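Local coordinates for protein homoserine O-acetyltransferase (Bacillus anthracis str. 'Ames Ancestor', PDB 3I1I) that probably transfers an acetyl group from acetyl-CoA to the hydroxyl of L-homoserine, giving O-acetyl-L-homoserine, an intermediate of methionine biosynthesis, at residues 7-12 and 53-58; 30-35 and 59-64. One frame throughout, in Å; residues are numbered along the deposited sequence.

Contact 1. Residues 7-12 and 53-58; sequences VKKEKF and ATSHAA
Lys9 and Ser55 carry the one hydrogen bond of this contact: Lys9 NZ donates to Ser55 OG over 2.7 Å. The lysine arrives end-on. Its CG lies anti to the backbone N (chi1 -170°), the chain bends once at chi2 (86°) and then runs straight, which brings the ammonium group to the loop although the CA atoms of Lys9 and Ser55 remain 8.7 Å apart. CE follows alongside, 3.5 Å from Ser55 OG. The ammonium group has further partners in a salt bridge to Asp92 and a hydrogen bond to the carbonyl of His103, so it is met by one carboxylate oxygen and two neutral oxygens. Asp92 also accepts from the backbone N of Ser55, and thus ties both partners of the lysine-serine bond together.

Van der Waals contact is made by Val7, which has about as much surface covered by the loop as Lys9; its CG2 lies 3.9 Å from Ala58 O. Val7 and Lys9 supply the 7-12 side of the 149 Å² buried in all, and Ser55, His56 and Ala58 most of the other.

Hydrogen bonds inside 53-58 fix the shape that receives the lysine. Thr54 OG1 accepts from His56 N at 3.2 Å, nearly straight (164°), forming an ST turn, while Ala57 N bonds to Ser55 O at 2.7 Å in an inverse gamma turn centred on His56. Ser55 is therefore presented from a sharply folded loop.

In the alpha/beta-hydrolase fold, the contact joins the residues that lead into strand 10-18, an outermost strand of the main sheet within this chain, to the loop after strand 44-48. Phe12, farther along, packs on helix 129-142, and Val7 also touches Glu32 and Tyr34 of strand 24-34.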
loop_
_atom_site.group_PDB
_atom_site.type_symbol
_atom_site.label_atom_id
_atom_site.label_comp_id
_atom_site.label_asym_id
_atom_site.label_seq_id
_atom_site.Cartn_x
_atom_site.Cartn_y
_atom_site.Cartn_z
ATOM N N VAL A 7 28.235 -17.285 -20.087
ATOM C CA VAL A 7 27.144 -16.823 -20.909
ATOM C C VAL A 7 27.458 -15.455 -21.499
ATOM O O VAL A 7 27.985 -14.580 -20.829
ATOM C CB VAL A 7 25.814 -16.740 -20.087
ATOM C CG1 VAL A 7 24.700 -16.011 -20.900
ATOM C CG2 VAL A 7 25.380 -18.136 -19.625
ATOM N N LYS A 8 27.080 -15.266 -22.751
ATOM C CA LYS A 8 27.352 -14.028 -23.443
ATOM C C LYS A 8 26.054 -13.265 -23.611
ATOM O O LYS A 8 25.081 -13.820 -24.082
ATOM C CB LYS A 8 27.959 -14.315 -24.821
ATOM C CG LYS A 8 28.900 -13.193 -25.318
ATOM C CD LYS A 8 28.640 -12.758 -26.792
ATOM C CE LYS A 8 29.083 -11.281 -27.054
ATOM N NZ LYS A 8 30.517 -10.998 -26.616
ATOM N N LYS A 9 26.029 -12.005 -23.224
ATOM C CA LYS A 9 24.865 -11.183 -23.460
ATOM C C LYS A 9 24.845 -10.754 -24.920
ATOM O O LYS A 9 25.869 -10.380 -25.465
ATOM C CB LYS A 9 24.896 -9.954 -22.557
ATOM C CG LYS A 9 23.594 -9.140 -22.546
ATOM C CD LYS A 9 22.575 -9.662 -21.541
ATOM C CE LYS A 9 21.246 -8.890 -21.648
ATOM N NZ LYS A 9 20.450 -8.976 -20.404
ATOM N N GLU A 10 23.686 -10.822 -25.548
ATOM C CA GLU A 10 23.505 -10.312 -26.904
ATOM C C GLU A 10 22.466 -9.207 -26.888
ATOM O O GLU A 10 21.809 -8.936 -25.859
ATOM C CB GLU A 10 22.992 -11.389 -27.836
ATOM C CG GLU A 10 23.680 -12.708 -27.720
ATOM C CD GLU A 10 24.928 -12.805 -28.543
ATOM O OE1 GLU A 10 25.423 -13.962 -28.636
ATOM O OE2 GLU A 10 25.424 -11.765 -29.082
ATOM N N LYS A 11 22.282 -8.607 -28.058
ATOM C CA LYS A 11 21.403 -7.463 -28.208
ATOM C C LYS A 11 20.587 -7.599 -29.494
ATOM O O LYS A 11 21.138 -7.891 -30.538
ATOM C CB LYS A 11 22.270 -6.205 -28.243
ATOM C CG LYS A 11 21.559 -4.922 -28.562
ATOM C CD LYS A 11 22.516 -3.727 -28.365
ATOM C CE LYS A 11 21.897 -2.400 -28.828
ATOM N NZ LYS A 11 22.564 -1.170 -28.313
ATOM N N PHE A 12 19.279 -7.399 -29.413
ATOM C CA PHE A 12 18.406 -7.366 -30.571
ATOM C C PHE A 12 17.753 -5.997 -30.660
ATOM O O PHE A 12 17.293 -5.459 -29.652
ATOM C CB PHE A 12 17.341 -8.442 -30.445
ATOM C CG PHE A 12 16.335 -8.451 -31.577
ATOM C CD1 PHE A 12 16.730 -8.779 -32.867
ATOM C CD2 PHE A 12 14.998 -8.138 -31.350
ATOM C CE1 PHE A 12 15.816 -8.795 -33.913
ATOM C CE2 PHE A 12 14.062 -8.185 -32.372
ATOM C CZ PHE A 12 14.482 -8.513 -33.676
ATOM N N ALA A 53 13.126 -9.388 -12.540
ATOM C CA ALA A 53 14.311 -10.111 -13.069
ATOM C C ALA A 53 14.788 -9.579 -14.435
ATOM O O ALA A 53 14.499 -8.444 -14.802
ATOM C CB ALA A 53 14.034 -11.620 -13.136
ATOM N N THR A 54 15.528 -10.414 -15.164
ATOM C CA THR A 54 16.219 -10.066 -16.398
ATOM C C THR A 54 16.355 -11.328 -17.265
ATOM O O THR A 54 15.926 -12.406 -16.868
ATOM C CB THR A 54 17.666 -9.495 -16.125
ATOM O OG1 THR A 54 18.583 -10.547 -15.732
ATOM C CG2 THR A 54 17.652 -8.424 -15.062
ATOM N N SER A 55 17.014 -11.193 -18.418
ATOM C CA SER A 55 17.283 -12.318 -19.313
ATOM C C SER A 55 18.141 -13.445 -18.677
ATOM O O SER A 55 18.209 -14.553 -19.207
ATOM C CB SER A 55 17.985 -11.808 -20.584
ATOM O OG SER A 55 19.325 -11.408 -20.275
ATOM N N HIS A 56 18.780 -13.150 -17.549
ATOM C CA HIS A 56 19.725 -14.070 -16.916
ATOM C C HIS A 56 19.049 -15.207 -16.182
ATOM O O HIS A 56 19.045 -15.275 -14.963
ATOM C CB HIS A 56 20.645 -13.301 -15.955
ATOM C CG HIS A 56 21.917 -14.020 -15.653
ATOM N ND1 HIS A 56 22.615 -14.724 -16.617
ATOM C CD2 HIS A 56 22.636 -14.120 -14.508
ATOM C CE1 HIS A 56 23.693 -15.254 -16.061
ATOM N NE2 HIS A 56 23.730 -14.897 -14.784
ATOM N N ALA A 57 18.459 -16.098 -16.956
ATOM C CA ALA A 57 17.747 -17.241 -16.417
ATOM C C ALA A 57 18.694 -18.318 -15.877
ATOM O O ALA A 57 18.290 -19.127 -15.062
ATOM C CB ALA A 57 16.837 -17.856 -17.499
ATOM N N ALA A 58 19.923 -18.371 -16.383
ATOM C CA ALA A 58 20.870 -19.430 -15.964
ATOM C C ALA A 58 22.326 -19.034 -16.160
ATOM O O ALA A 58 22.671 -18.067 -16.864
ATOM C CB ALA A 58 20.572 -20.756 -16.693
#

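Contact 2. Residues 30-35 and 59-64; sequences GYETYG and GKYTAH
A single short hydrogen bond between side chains, Tyr61 to Glu32, makes this a polar contact, partly buried, between strand 24-34 of the main sheet and the loop after strand 44-48. Tyr61 OH donates to Glu32 OE1 at 2.5 Å, on the syn lone pair, the side of the other carboxylate oxygen. The backbones stay well apart, with the CA atoms of Glu32 and Tyr61 separated by 10.2 Å; reach comes from the side chains.

Glu32 places CG between its backbone N and carbonyl carbon (chi1 73°) and is extended beyond it, a shape that carries the carboxylate from the strand to the loop. Its OE1 meets the edge of the Tyr61 ring, near the ring plane, and is also 3.5 Å from Tyr61 CE1. The two side chains cross at about a right angle, their planes 65° apart, so the carboxylate does not lie flat on the ring.

The other oxygen is held from within the strand: Tyr34 OH donates to Glu32 OE2 at 2.7 Å, coming from above the carboxylate plane, 42° out of it. Ser55 on OE1 and His56 on OE2 add further hydrogen bonds. Two partners on each oxygen fix the rotation of this buried carboxylate and probably help it remain ionised.

Tyr61 is steadied in turn by ring stacking with His56 and His103. Strand 24-34 is hydrogen-bonded through Glu32 and Tyr34 to strand 87-91 and through Tyr31 to Glu10 of strand 10-18, which places the carboxylate on an inner strand of the sheet.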
loop_
_atom_site.group_PDB
_atom_site.type_symbol
_atom_site.label_atom_id
_atom_site.label_comp_id
_atom_site.label_asym_id
_atom_site.label_seq_id
_atom_site.Cartn_x
_atom_site.Cartn_y
_atom_site.Cartn_z
ATOM N N GLY A 30 17.780 -7.035 -24.740
ATOM C CA GLY A 30 18.902 -7.920 -24.476
ATOM C C GLY A 30 18.451 -9.353 -24.503
ATOM O O GLY A 30 17.298 -9.619 -24.299
ATOM N N TYR A 31 19.346 -10.287 -24.764
ATOM C CA TYR A 31 18.992 -11.693 -24.602
ATOM C C TYR A 31 20.237 -12.520 -24.425
ATOM O O TYR A 31 21.353 -12.009 -24.550
ATOM C CB TYR A 31 18.189 -12.228 -25.786
ATOM C CG TYR A 31 18.938 -12.341 -27.096
ATOM C CD1 TYR A 31 19.453 -13.545 -27.512
ATOM C CD2 TYR A 31 19.079 -11.244 -27.950
ATOM C CE1 TYR A 31 20.140 -13.660 -28.717
ATOM C CE2 TYR A 31 19.751 -11.360 -29.190
ATOM C CZ TYR A 31 20.281 -12.564 -29.561
ATOM O OH TYR A 31 20.955 -12.714 -30.762
ATOM N N GLU A 32 20.045 -13.795 -24.125
ATOM C CA GLU A 32 21.161 -14.678 -23.958
ATOM C C GLU A 32 20.660 -16.075 -24.211
ATOM O O GLU A 32 19.468 -16.301 -24.107
ATOM C CB GLU A 32 21.787 -14.497 -22.566
ATOM C CG GLU A 32 20.977 -15.055 -21.409
ATOM C CD GLU A 32 21.469 -14.549 -20.081
ATOM O OE1 GLU A 32 21.426 -13.313 -19.907
ATOM O OE2 GLU A 32 21.876 -15.386 -19.206
ATOM N N THR A 33 21.555 -16.995 -24.574
ATOM C CA THR A 33 21.181 -18.355 -24.982
ATOM C C THR A 33 22.112 -19.363 -24.319
ATOM O O THR A 33 23.221 -19.039 -23.927
ATOM C CB THR A 33 21.247 -18.555 -26.542
ATOM O OG1 THR A 33 22.621 -18.682 -26.971
ATOM C CG2 THR A 33 20.567 -17.390 -27.306
ATOM N N TYR A 34 21.643 -20.593 -24.200
ATOM C CA TYR A 34 22.395 -21.669 -23.613
ATOM C C TYR A 34 22.172 -22.916 -24.472
ATOM O O TYR A 34 21.119 -23.085 -25.075
ATOM C CB TYR A 34 21.957 -21.961 -22.174
ATOM C CG TYR A 34 21.482 -20.769 -21.371
ATOM C CD1 TYR A 34 22.385 -19.864 -20.811
ATOM C CD2 TYR A 34 20.126 -20.558 -21.126
ATOM C CE1 TYR A 34 21.940 -18.757 -20.055
ATOM C CE2 TYR A 34 19.688 -19.463 -20.370
ATOM C CZ TYR A 34 20.593 -18.569 -19.842
ATOM O OH TYR A 34 20.150 -17.493 -19.081
ATOM N N GLY A 35 23.168 -23.803 -24.518
ATOM C CA GLY A 35 23.081 -24.982 -25.388
ATOM C C GLY A 35 23.278 -24.664 -26.868
ATOM O O GLY A 35 23.715 -23.575 -27.232
ATOM N N GLY A 59 23.185 -19.770 -15.465
ATOM C CA GLY A 59 24.620 -19.638 -15.637
ATOM C C GLY A 59 25.136 -18.341 -15.072
ATOM O O GLY A 59 24.506 -17.743 -14.186
ATOM N N LYS A 60 26.315 -17.953 -15.576
ATOM C CA LYS A 60 27.044 -16.781 -15.090
ATOM C C LYS A 60 27.705 -16.052 -16.220
ATOM O O LYS A 60 28.084 -16.660 -17.223
ATOM C CB LYS A 60 28.146 -17.182 -14.125
ATOM C CG LYS A 60 27.794 -18.246 -13.097
ATOM C CD LYS A 60 28.867 -18.273 -12.008
ATOM C CE LYS A 60 28.538 -19.235 -10.887
ATOM N NZ LYS A 60 29.357 -19.001 -9.646
ATOM N N TYR A 61 27.870 -14.749 -16.021
ATOM C CA TYR A 61 28.511 -13.881 -16.989
ATOM C C TYR A 61 30.051 -13.835 -16.813
ATOM O O TYR A 61 30.763 -13.512 -17.747
ATOM C CB TYR A 61 27.967 -12.462 -16.878
ATOM C CG TYR A 61 26.518 -12.281 -17.249
ATOM C CD1 TYR A 61 26.038 -12.664 -18.507
ATOM C CD2 TYR A 61 25.630 -11.681 -16.364
ATOM C CE1 TYR A 61 24.702 -12.485 -18.851
ATOM C CE2 TYR A 61 24.312 -11.487 -16.697
ATOM C CZ TYR A 61 23.847 -11.896 -17.950
ATOM O OH TYR A 61 22.537 -11.699 -18.277
ATOM N N THR A 62 30.549 -14.098 -15.616
ATOM C CA THR A 62 32.005 -14.293 -15.389
ATOM C C THR A 62 32.118 -15.439 -14.405
ATOM O O THR A 62 31.157 -15.735 -13.670
ATOM C CB THR A 62 32.713 -13.030 -14.807
ATOM O OG1 THR A 62 32.492 -12.956 -13.396
ATOM C CG2 THR A 62 32.184 -11.734 -15.449
ATOM N N ALA A 63 33.270 -16.086 -14.356
ATOM C CA ALA A 63 33.434 -17.195 -13.410
ATOM C C ALA A 63 33.513 -16.705 -11.957
ATOM O O ALA A 63 33.427 -17.504 -11.043
ATOM C CB ALA A 63 34.634 -18.063 -13.770
ATOM N N HIS A 64 33.629 -15.404 -11.725
ATOM C CA HIS A 64 33.632 -14.889 -10.350
ATOM C C HIS A 64 32.286 -14.291 -9.937
ATOM O O HIS A 64 32.220 -13.570 -8.943
ATOM C CB HIS A 64 34.772 -13.861 -10.139
ATOM C CG HIS A 64 34.654 -12.623 -10.978
ATOM N ND1 HIS A 64 33.811 -11.576 -10.651
ATOM C CD2 HIS A 64 35.276 -12.261 -12.132
ATOM C CE1 HIS A 64 33.910 -10.627 -11.571
ATOM N NE2 HIS A 64 34.792 -11.018 -12.482
#

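Contacts 1 and 2 have centres 6 Å apart and meet directly, sharing Ser55 as a common partner. Lys9, ahead of strand 10-18, and Glu32 of strand 24-34 both bond Ser55, and Glu32 also reaches Tyr61, so the two contacts hold consecutive parts of one loop. Along the chain the segments alternate: 7-12, 30-35, then 53-58 running straight into 59-64. Strands 10-18 and 24-34 follow each other in sequence and are antiparallel neighbours in the main sheet, and both contacts lie on one side of the chain's centre. The result is a continuous polar network that ties the loop following strand 44-48 to this edge of the alpha/beta-hydrolase sheet.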